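Local structure of cytosolic phospholipase A2 delta (Homo sapiens, 5IXC) at residues I329-G334 with F676-S681; Y360-S365 with N657-S662; H718-P723 with L731-L736. The protein acts as a calcium-dependent phospholipase A2, releasing the fatty acid from the sn-2 position of glycerophospholipids with a preference for linoleic acid. One frame throughout, in Å; residues are numbered along the deposited sequence.

Interaction 1. Residues I329-G334 with F676-S681; sequences IMATGG and FDYSLS. With 7FA (methyl (R)-(6Z,9Z,12Z)-octadeca-6,9,12-trien-1-ylphosphonofluoridate), chain C.
The Y678 ring turns its edge to A331-G333: T332 O lies in the ring plane, 3.6 Å from Y678 CD2, and the methyl CB of A331 comes to the same rim, 4.1 Å from Y678 CE2, while G333 O also lies near that plane. The F676 ring is met obliquely by the I329 methyl, CG2 standing 3.6 Å from F676 CE2. H345 stacks on F676 and meets the Y678 ring with planes about 25° apart, and its ND1 binds Y678 OH. The backbones run parallel, with F676 N donating to M330 O at 2.8 Å and T332 N returning a weak bond to F676 O. Beyond this bridge the pairing passes to a side chain. With OG1 set between its backbone N and carbonyl carbon (chi1 69°), T332 accepts from Y678 N at 3.0 Å and donates in the plane of the G333 carbonyl, on a lone pair; its CG2 leans on D677 OD1, 3.4 Å off. A valine here would probably leave Y678 N without its acceptor and G333 O without the hydroxyl, so that the turn into the active site would be less firmly fixed. That turn matters because G334 N, in a conformation that calls for glycine, donates to O1 of the bound phosphonate at 2.9 Å, and G335 N adds a second bond; both glycines bind substrate, and their amides are placed as an oxyanion hole would be. D677 OD2 closes an Asx turn on S679 N. Helix 335-351 packs on Y678 through A338, S341 and L342, helix 685-695 meets M330, T332 and D677, and strand 360-364 pairs with 327-331 on the side away from strand 672-676.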
loop_
_atom_site.group_PDB
_atom_site.type_symbol
_atom_site.label_atom_id
_atom_site.label_comp_id
_atom_site.label_asym_id
_atom_site.label_seq_id
_atom_site.Cartn_x
_atom_site.Cartn_y
_atom_site.Cartn_z
ATOM N N ILE A 329 14.021 4.085 14.992
ATOM C CA ILE A 329 13.293 3.023 15.686
ATOM C C ILE A 329 12.590 2.175 14.645
ATOM O O ILE A 329 12.014 2.678 13.679
ATOM C CB ILE A 329 12.264 3.553 16.695
ATOM C CG1 ILE A 329 12.981 4.191 17.880
ATOM C CG2 ILE A 329 11.364 2.435 17.217
ATOM C CD1 ILE A 329 12.107 5.170 18.621
ATOM N N MET A 330 12.653 0.874 14.869
ATOM C CA MET A 330 12.035 -0.117 14.002
ATOM C C MET A 330 11.179 -0.994 14.898
ATOM O O MET A 330 11.679 -1.525 15.889
ATOM C CB MET A 330 13.132 -0.934 13.342
ATOM C CG MET A 330 12.699 -1.772 12.175
ATOM S SD MET A 330 14.187 -2.332 11.332
ATOM C CE MET A 330 14.697 -3.700 12.353
ATOM N N ALA A 331 9.902 -1.138 14.560
ATOM C CA ALA A 331 8.964 -1.894 15.406
ATOM C C ALA A 331 8.077 -2.862 14.618
ATOM O O ALA A 331 7.654 -2.558 13.511
ATOM C CB ALA A 331 8.101 -0.940 16.212
ATOM N N THR A 332 7.818 -4.026 15.206
ATOM C CA THR A 332 6.973 -5.044 14.593
ATOM C C THR A 332 5.530 -4.830 14.987
ATOM O O THR A 332 5.216 -3.965 15.793
ATOM C CB THR A 332 7.319 -6.486 15.049
ATOM O OG1 THR A 332 6.964 -6.669 16.432
ATOM C CG2 THR A 332 8.781 -6.792 14.834
ATOM N N GLY A 333 4.661 -5.664 14.428
ATOM C CA GLY A 333 3.263 -5.713 14.833
ATOM C C GLY A 333 3.074 -6.545 16.082
ATOM O O GLY A 333 4.026 -6.878 16.770
ATOM N N GLY A 334 1.821 -6.890 16.351
ATOM C CA GLY A 334 1.431 -7.620 17.569
ATOM C C GLY A 334 0.240 -7.043 18.332
ATOM O O GLY A 334 0.132 -7.205 19.546
ATOM N N PHE A 676 12.812 -2.998 17.964
ATOM C CA PHE A 676 11.939 -3.531 18.998
ATOM C C PHE A 676 11.065 -4.612 18.421
ATOM O O PHE A 676 10.401 -4.415 17.402
ATOM C CB PHE A 676 11.048 -2.439 19.587
ATOM C CG PHE A 676 11.806 -1.294 20.204
ATOM C CD1 PHE A 676 12.841 -1.524 21.106
ATOM C CD2 PHE A 676 11.473 0.012 19.896
ATOM C CE1 PHE A 676 13.539 -0.473 21.666
ATOM C CE2 PHE A 676 12.172 1.065 20.446
ATOM C CZ PHE A 676 13.203 0.823 21.336
ATOM N N ASP A 677 11.025 -5.746 19.100
ATOM C CA ASP A 677 10.316 -6.911 18.583
ATOM C C ASP A 677 9.280 -7.396 19.583
ATOM O O ASP A 677 9.596 -7.635 20.737
ATOM C CB ASP A 677 11.313 -8.025 18.291
ATOM C CG ASP A 677 10.729 -9.119 17.435
ATOM O OD1 ASP A 677 10.899 -9.037 16.206
ATOM O OD2 ASP A 677 10.091 -10.045 17.983
ATOM N N TYR A 678 8.051 -7.575 19.123
ATOM C CA TYR A 678 6.936 -7.894 20.029
ATOM C C TYR A 678 6.352 -9.286 19.829
ATOM O O TYR A 678 5.283 -9.593 20.331
ATOM C CB TYR A 678 5.861 -6.811 19.951
ATOM C CG TYR A 678 6.440 -5.438 20.176
ATOM C CD1 TYR A 678 7.011 -5.111 21.377
ATOM C CD2 TYR A 678 6.442 -4.473 19.162
ATOM C CE1 TYR A 678 7.565 -3.874 21.590
ATOM C CE2 TYR A 678 6.984 -3.216 19.380
ATOM C CZ TYR A 678 7.553 -2.934 20.599
ATOM O OH TYR A 678 8.115 -1.703 20.835
ATOM N N SER A 679 7.088 -10.138 19.133
ATOM C CA SER A 679 6.717 -11.543 18.991
ATOM C C SER A 679 6.818 -12.318 20.316
ATOM O O SER A 679 7.670 -12.037 21.137
ATOM C CB SER A 679 7.620 -12.189 17.954
ATOM O OG SER A 679 7.297 -13.544 17.802
ATOM N N LEU A 680 5.940 -13.298 20.507
ATOM C CA LEU A 680 5.945 -14.155 21.715
ATOM C C LEU A 680 6.645 -15.497 21.488
ATOM O O LEU A 680 7.065 -16.161 22.430
ATOM C CB LEU A 680 4.517 -14.388 22.216
ATOM C CG LEU A 680 3.839 -13.149 22.808
ATOM C CD1 LEU A 680 2.370 -13.390 23.130
ATOM C CD2 LEU A 680 4.576 -12.647 24.043
ATOM N N SER A 681 6.726 -15.902 20.232
ATOM C CA SER A 681 7.595 -16.984 19.791
ATOM C C SER A 681 8.455 -16.350 18.700
ATOM O O SER A 681 8.076 -15.327 18.146
ATOM C CB SER A 681 6.747 -18.116 19.218
ATOM O OG SER A 681 5.858 -17.631 18.219
HETATM C C1 7FA C . -3.252 -5.928 14.261
HETATM P P1 7FA C . -1.551 -6.134 13.679
HETATM C C2 7FA C . -3.703 -7.045 15.197
HETATM O O2 7FA C . -1.541 -7.236 12.526
HETATM C C3 7FA C . -5.193 -6.834 15.420
HETATM C C4 7FA C . -5.870 -7.813 16.380
HETATM C C5 7FA C . -7.259 -7.238 16.632
HETATM C C6 7FA C . -8.245 -8.143 17.333
HETATM C C7 7FA C . -9.533 -7.960 17.018
HETATM C C8 7FA C . -10.664 -8.763 17.619
HETATM C C9 7FA C . -11.951 -8.043 17.271
HETATM C CM 7FA C . -0.707 -8.376 12.630
HETATM C C10 7FA C . -12.550 -8.272 16.100
HETATM C C11 7FA C . -13.812 -7.527 15.746
HETATM C C12 7FA C . -14.826 -8.406 15.056
HETATM C C13 7FA C . -15.211 -8.138 13.810
HETATM C C14 7FA C . -16.229 -9.033 13.144
HETATM C C15 7FA C . -15.610 -10.343 12.659
HETATM C C16 7FA C . -16.643 -11.463 12.579
HETATM C C17 7FA C . -17.686 -11.192 11.497
HETATM C C18 7FA C . -18.465 -12.450 11.155
HETATM O O1 7FA C . -0.599 -6.427 14.754
#

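Interaction 2. Residues Y360-S365 with N657-S662; sequences YFSGIS and NTSSPS. With 7FA (methyl (R)-(6Z,9Z,12Z)-octadeca-6,9,12-trien-1-ylphosphonofluoridate), chain C.
I364 and S362, on strand 360-364, face the loop 657-659 and the start of helix 660-663, just before the nucleophile elbow of this hydrolase. G363-I364-S365 belongs to the GXSGS sequence of cytosolic phospholipases A2, a strand-turn-helix in which S365, with a positive phi of 46°, passes the chain into helix 366-374. The close part of the contact lies at S362. Its hydroxyl and that of S659 are hydrogen-bonded, OG to OG 2.5 Å apart, and both are brought there by the same choice of first torsion, each OG lying between its own backbone N and carbonyl carbon (chi1 75° in S362, 50° in S659). The pair is tied into the next strand as well, S362 OG to I329 O and S659 OG to A331 N, which satisfies two buried hydroxyls between the strand and the loop. S662 CB closes in on S362 CB at 4.1 Å, while its OG goes to E486. Toward the active site the contact thins to one side chain, I364, lying against the loop backbone. It sends CD1 to within 3.4 Å of T658 O and lays CG1 4.1 Å from S659 CB. N657 marks the looser end: partly exposed, it carries its amide away from the strand, and only its CB and carbonyl come near I364. The side chain of D651, probably the proton acceptor, is about 9 Å from that of N657. Past I364 the nucleophile is occupied: S365 OG is covalently joined to 7FA P1 at 1.6 Å.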
loop_
_atom_site.group_PDB
_atom_site.type_symbol
_atom_site.label_atom_id
_atom_site.label_comp_id
_atom_site.label_asym_id
_atom_site.label_seq_id
_atom_site.Cartn_x
_atom_site.Cartn_y
_atom_site.Cartn_z
ATOM N N TYR A 360 14.190 8.868 13.168
ATOM C CA TYR A 360 13.084 8.153 12.502
ATOM C C TYR A 360 12.364 7.160 13.408
ATOM O O TYR A 360 12.986 6.441 14.173
ATOM C CB TYR A 360 13.589 7.356 11.303
ATOM C CG TYR A 360 14.039 8.153 10.110
ATOM C CD1 TYR A 360 13.142 8.925 9.385
ATOM C CD2 TYR A 360 15.367 8.085 9.669
ATOM C CE1 TYR A 360 13.562 9.633 8.267
ATOM C CE2 TYR A 360 15.795 8.795 8.565
ATOM C CZ TYR A 360 14.892 9.574 7.871
ATOM O OH TYR A 360 15.325 10.278 6.766
ATOM N N PHE A 361 11.049 7.111 13.270
ATOM C CA PHE A 361 10.226 6.206 14.053
ATOM C C PHE A 361 9.305 5.425 13.109
ATOM O O PHE A 361 8.366 5.972 12.533
ATOM C CB PHE A 361 9.442 7.024 15.080
ATOM C CG PHE A 361 8.673 6.216 16.095
ATOM C CD1 PHE A 361 8.760 4.833 16.174
ATOM C CD2 PHE A 361 7.866 6.881 17.005
ATOM C CE1 PHE A 361 8.025 4.133 17.125
ATOM C CE2 PHE A 361 7.146 6.190 17.959
ATOM C CZ PHE A 361 7.225 4.812 18.021
ATOM N N SER A 362 9.595 4.140 12.946
ATOM C CA SER A 362 8.787 3.297 12.063
ATOM C C SER A 362 8.144 2.160 12.827
ATOM O O SER A 362 8.725 1.612 13.776
ATOM C CB SER A 362 9.608 2.745 10.891
ATOM O OG SER A 362 10.483 1.693 11.290
ATOM N N GLY A 363 6.929 1.832 12.414
ATOM C CA GLY A 363 6.212 0.693 12.973
ATOM C C GLY A 363 5.272 0.038 11.983
ATOM O O GLY A 363 5.006 0.585 10.915
ATOM N N ILE A 364 4.815 -1.152 12.360
ATOM C CA ILE A 364 3.825 -1.942 11.639
ATOM C C ILE A 364 2.644 -2.266 12.570
ATOM O O ILE A 364 2.806 -2.441 13.772
ATOM C CB ILE A 364 4.433 -3.273 11.119
ATOM C CG1 ILE A 364 5.325 -3.009 9.909
ATOM C CG2 ILE A 364 3.358 -4.286 10.734
ATOM C CD1 ILE A 364 5.849 -4.257 9.215
ATOM N N SER A 365 1.460 -2.358 11.982
ATOM C CA SER A 365 0.247 -2.852 12.663
ATOM C C SER A 365 0.003 -2.273 14.083
ATOM O O SER A 365 -0.188 -1.068 14.223
ATOM C CB SER A 365 0.203 -4.388 12.640
ATOM O OG SER A 365 -1.136 -4.810 12.877
ATOM N N ASN A 657 6.622 -9.632 10.120
ATOM C CA ASN A 657 7.646 -8.679 9.717
ATOM C C ASN A 657 7.794 -7.506 10.642
ATOM O O ASN A 657 6.994 -7.318 11.539
ATOM C CB ASN A 657 7.411 -8.207 8.288
ATOM C CG ASN A 657 8.068 -9.120 7.272
ATOM O OD1 ASN A 657 7.382 -9.827 6.537
ATOM N ND2 ASN A 657 9.412 -9.115 7.233
ATOM N N THR A 658 8.876 -6.766 10.435
ATOM C CA THR A 658 9.116 -5.488 11.103
ATOM C C THR A 658 9.240 -4.411 10.033
ATOM O O THR A 658 9.248 -4.707 8.854
ATOM C CB THR A 658 10.374 -5.513 11.994
ATOM O OG1 THR A 658 10.437 -4.302 12.767
ATOM C CG2 THR A 658 11.676 -5.716 11.161
ATOM N N SER A 659 9.347 -3.160 10.459
ATOM C CA SER A 659 9.305 -2.017 9.536
ATOM C C SER A 659 10.655 -1.692 8.875
ATOM O O SER A 659 10.963 -0.532 8.629
ATOM C CB SER A 659 8.740 -0.780 10.257
ATOM O OG SER A 659 9.394 -0.548 11.498
ATOM N N SER A 660 11.439 -2.713 8.549
ATOM C CA SER A 660 12.746 -2.507 7.890
ATOM C C SER A 660 12.661 -1.698 6.584
ATOM O O SER A 660 13.518 -0.853 6.318
ATOM C CB SER A 660 13.441 -3.833 7.561
ATOM O OG SER A 660 12.708 -4.934 8.010
ATOM N N PRO A 661 11.657 -1.982 5.741
ATOM C CA PRO A 661 11.634 -1.316 4.441
ATOM C C PRO A 661 11.679 0.212 4.513
ATOM O O PRO A 661 12.275 0.851 3.656
ATOM C CB PRO A 661 10.319 -1.796 3.828
ATOM C CG PRO A 661 10.095 -3.135 4.444
ATOM C CD PRO A 661 10.582 -2.983 5.859
ATOM N N SER A 662 11.068 0.786 5.532
ATOM C CA SER A 662 11.179 2.224 5.755
ATOM C C SER A 662 12.599 2.623 6.149
ATOM O O SER A 662 13.087 3.685 5.762
ATOM C CB SER A 662 10.183 2.679 6.814
ATOM O OG SER A 662 8.931 2.953 6.204
HETATM C C1 7FA C . -3.252 -5.928 14.261
HETATM P P1 7FA C . -1.551 -6.134 13.679
HETATM C C2 7FA C . -3.703 -7.045 15.197
HETATM O O2 7FA C . -1.541 -7.236 12.526
HETATM C C3 7FA C . -5.193 -6.834 15.420
HETATM C C4 7FA C . -5.870 -7.813 16.380
HETATM C C5 7FA C . -7.259 -7.238 16.632
HETATM C C6 7FA C . -8.245 -8.143 17.333
HETATM C C7 7FA C . -9.533 -7.960 17.018
HETATM C C8 7FA C . -10.664 -8.763 17.619
HETATM C C9 7FA C . -11.951 -8.043 17.271
HETATM C CM 7FA C . -0.707 -8.376 12.630
HETATM C C10 7FA C . -12.550 -8.272 16.100
HETATM C C11 7FA C . -13.812 -7.527 15.746
HETATM C C12 7FA C . -14.826 -8.406 15.056
HETATM C C13 7FA C . -15.211 -8.138 13.810
HETATM C C14 7FA C . -16.229 -9.033 13.144
HETATM C C15 7FA C . -15.610 -10.343 12.659
HETATM C C16 7FA C . -16.643 -11.463 12.579
HETATM C C17 7FA C . -17.686 -11.192 11.497
HETATM C C18 7FA C . -18.465 -12.450 11.155
HETATM O O1 7FA C . -0.599 -6.427 14.754
#

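Interaction 3. Residues H718-P723 with L731-L736; sequences HLFSDP and LLHFPL
L731 O is approached twice from the strand opposite: F720 N reaches it at 2.9 Å in an almost straight bond (176° at the hydrogen), and the CA-H of L719 adds a weaker contact. L731 and F720 both belong to a beta hairpin of strands 718-720 and 730-734. Its other hydrogen-bonded pair joins H718 and H733, whose amides and carbonyls bond both ways, H718 N to H733 O at 3.0 Å and H733 N to H718 O at 2.9 Å. H718, F720, L731 and H733 share one face. There the F720 ring takes H733 CB at its edge, CE2 to CB 3.9 Å, and F720 CB rests on L731 CB. Just past the strand, the P735 and H718 side chains cross at about a right angle, P735 CG 3.7 Å from H718 CD2. The face of L719 and L732 carries a methyl contact, CD1 to CD1. H733 holds its imidazole anti to the backbone N (chi1 -176°), and both ring nitrogens are bonded, ND1 to S675 OG and NE2 to P683 O, so the ring is fixed in rotation. H718 NE2 bonds R715 N. Edge strand 718-720 closes the sheet here, while strand 730-734 pairs in parallel with strand 672-676; L687 of helix 685-695 packs on F720, L731 and H733, and F684 meets H718 edge-to-face and also touches the H733 ring.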
loop_
_atom_site.group_PDB
_atom_site.type_symbol
_atom_site.label_atom_id
_atom_site.label_comp_id
_atom_site.label_asym_id
_atom_site.label_seq_id
_atom_site.Cartn_x
_atom_site.Cartn_y
_atom_site.Cartn_z
ATOM N N HIS A 718 20.483 -7.452 22.133
ATOM C CA HIS A 718 21.445 -8.144 21.280
ATOM C C HIS A 718 22.019 -7.195 20.264
ATOM O O HIS A 718 21.283 -6.529 19.533
ATOM C CB HIS A 718 20.807 -9.310 20.532
ATOM C CG HIS A 718 20.183 -10.325 21.426
ATOM N ND1 HIS A 718 20.683 -11.599 21.577
ATOM C CD2 HIS A 718 19.104 -10.247 22.232
ATOM C CE1 HIS A 718 19.928 -12.266 22.431
ATOM N NE2 HIS A 718 18.960 -11.468 22.839
ATOM N N LEU A 719 23.342 -7.141 20.225
ATOM C CA LEU A 719 24.052 -6.328 19.252
ATOM C C LEU A 719 24.326 -7.193 18.044
ATOM O O LEU A 719 24.843 -8.296 18.169
ATOM C CB LEU A 719 25.364 -5.804 19.842
ATOM C CG LEU A 719 26.301 -4.954 18.973
ATOM C CD1 LEU A 719 25.666 -3.652 18.482
ATOM C CD2 LEU A 719 27.554 -4.646 19.782
ATOM N N PHE A 720 23.928 -6.705 16.879
ATOM C CA PHE A 720 24.333 -7.303 15.608
ATOM C C PHE A 720 25.095 -6.243 14.861
ATOM O O PHE A 720 24.551 -5.198 14.505
ATOM C CB PHE A 720 23.146 -7.781 14.789
ATOM C CG PHE A 720 22.321 -8.806 15.494
ATOM C CD1 PHE A 720 22.798 -10.091 15.668
ATOM C CD2 PHE A 720 21.084 -8.478 16.024
ATOM C CE1 PHE A 720 22.048 -11.044 16.339
ATOM C CE2 PHE A 720 20.326 -9.418 16.694
ATOM C CZ PHE A 720 20.807 -10.705 16.851
ATOM N N SER A 721 26.375 -6.510 14.687
ATOM C CA SER A 721 27.292 -5.561 14.101
ATOM C C SER A 721 28.252 -6.363 13.297
ATOM O O SER A 721 28.835 -7.324 13.794
ATOM C CB SER A 721 28.066 -4.793 15.174
ATOM O OG SER A 721 27.416 -3.573 15.485
ATOM N N ASP A 722 28.417 -5.971 12.053
ATOM C CA ASP A 722 29.437 -6.570 11.246
ATOM C C ASP A 722 30.373 -5.428 10.848
ATOM O O ASP A 722 30.112 -4.729 9.878
ATOM C CB ASP A 722 28.795 -7.291 10.041
ATOM C CG ASP A 722 29.257 -8.747 9.880
ATOM O OD1 ASP A 722 28.738 -9.429 8.969
ATOM O OD2 ASP A 722 30.124 -9.224 10.643
ATOM N N PRO A 723 31.432 -5.191 11.650
ATOM C CA PRO A 723 32.614 -4.489 11.143
ATOM C C PRO A 723 33.285 -5.314 10.023
ATOM O O PRO A 723 34.065 -4.771 9.234
ATOM C CB PRO A 723 33.510 -4.336 12.389
ATOM C CG PRO A 723 32.542 -4.363 13.528
ATOM C CD PRO A 723 31.490 -5.354 13.112
ATOM N N LEU A 731 22.973 -2.384 14.771
ATOM C CA LEU A 731 21.675 -2.933 15.108
ATOM C C LEU A 731 21.596 -3.416 16.550
ATOM O O LEU A 731 22.280 -4.365 16.950
ATOM C CB LEU A 731 21.356 -4.070 14.155
ATOM C CG LEU A 731 19.931 -4.042 13.629
ATOM C CD1 LEU A 731 19.841 -4.918 12.405
ATOM C CD2 LEU A 731 18.937 -4.500 14.686
ATOM N N LEU A 732 20.760 -2.730 17.317
ATOM C CA LEU A 732 20.427 -3.128 18.675
ATOM C C LEU A 732 19.019 -3.677 18.648
ATOM O O LEU A 732 18.094 -2.973 18.242
ATOM C CB LEU A 732 20.524 -1.936 19.640
ATOM C CG LEU A 732 21.729 -1.862 20.589
ATOM C CD1 LEU A 732 23.034 -2.369 19.994
ATOM C CD2 LEU A 732 21.891 -0.428 21.057
ATOM N N HIS A 733 18.875 -4.923 19.085
ATOM C CA HIS A 733 17.610 -5.641 18.995
ATOM C C HIS A 733 17.078 -5.997 20.373
ATOM O O HIS A 733 17.808 -6.517 21.215
ATOM C CB HIS A 733 17.802 -6.914 18.181
ATOM C CG HIS A 733 16.541 -7.682 17.932
ATOM N ND1 HIS A 733 15.554 -7.238 17.077
ATOM C CD2 HIS A 733 16.121 -8.881 18.401
ATOM C CE1 HIS A 733 14.574 -8.123 17.044
ATOM N NE2 HIS A 733 14.892 -9.128 17.840
ATOM N N PHE A 734 15.785 -5.752 20.572
ATOM C CA PHE A 734 15.155 -5.936 21.871
ATOM C C PHE A 734 14.010 -6.927 21.819
ATOM O O PHE A 734 12.876 -6.544 21.584
ATOM C CB PHE A 734 14.643 -4.602 22.372
ATOM C CG PHE A 734 15.717 -3.573 22.535
ATOM C CD1 PHE A 734 16.352 -3.407 23.763
ATOM C CD2 PHE A 734 16.097 -2.771 21.473
ATOM C CE1 PHE A 734 17.338 -2.456 23.924
ATOM C CE2 PHE A 734 17.083 -1.817 21.629
ATOM C CZ PHE A 734 17.702 -1.658 22.858
ATOM N N PRO A 735 14.300 -8.210 22.062
ATOM C CA PRO A 735 13.234 -9.193 22.107
ATOM C C PRO A 735 12.284 -8.931 23.250
ATOM O O PRO A 735 12.669 -8.333 24.233
ATOM C CB PRO A 735 13.956 -10.517 22.347
ATOM C CG PRO A 735 15.403 -10.233 22.383
ATOM C CD PRO A 735 15.613 -8.765 22.421
ATOM N N LEU A 736 11.050 -9.392 23.105
ATOM C CA LEU A 736 10.066 -9.314 24.175
ATOM C C LEU A 736 10.251 -10.490 25.124
ATOM O O LEU A 736 9.595 -11.519 25.001
ATOM C CB LEU A 736 8.653 -9.306 23.599
ATOM C CG LEU A 736 7.502 -9.240 24.604
ATOM C CD1 LEU A 736 7.671 -8.067 25.557
ATOM C CD2 LEU A 736 6.180 -9.140 23.860
#

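Overall arrangement
All three contacts lie on one mixed sheet of the catalytic domain, in which strands 360-364, 327-331, 672-676, 730-734 and 718-720 follow one another. Interactions 1 and 2 have their centres about 9 Å apart; the centre of interaction 3 lies about 14 Å from that of interaction 1 and about 16 Å from that of interaction 2, which it does not touch. Along the chain, interaction 2 is nested within the loop closed by interaction 1, and interaction 3 follows as a local hairpin. I329 pairs with Y360 and S362, while D677 N meets F734 O. Thus interactions 1 and 2 bring the glycine amides and the nucleophile to the same phosphonate, and interaction 3 finishes the sheet's outer edge.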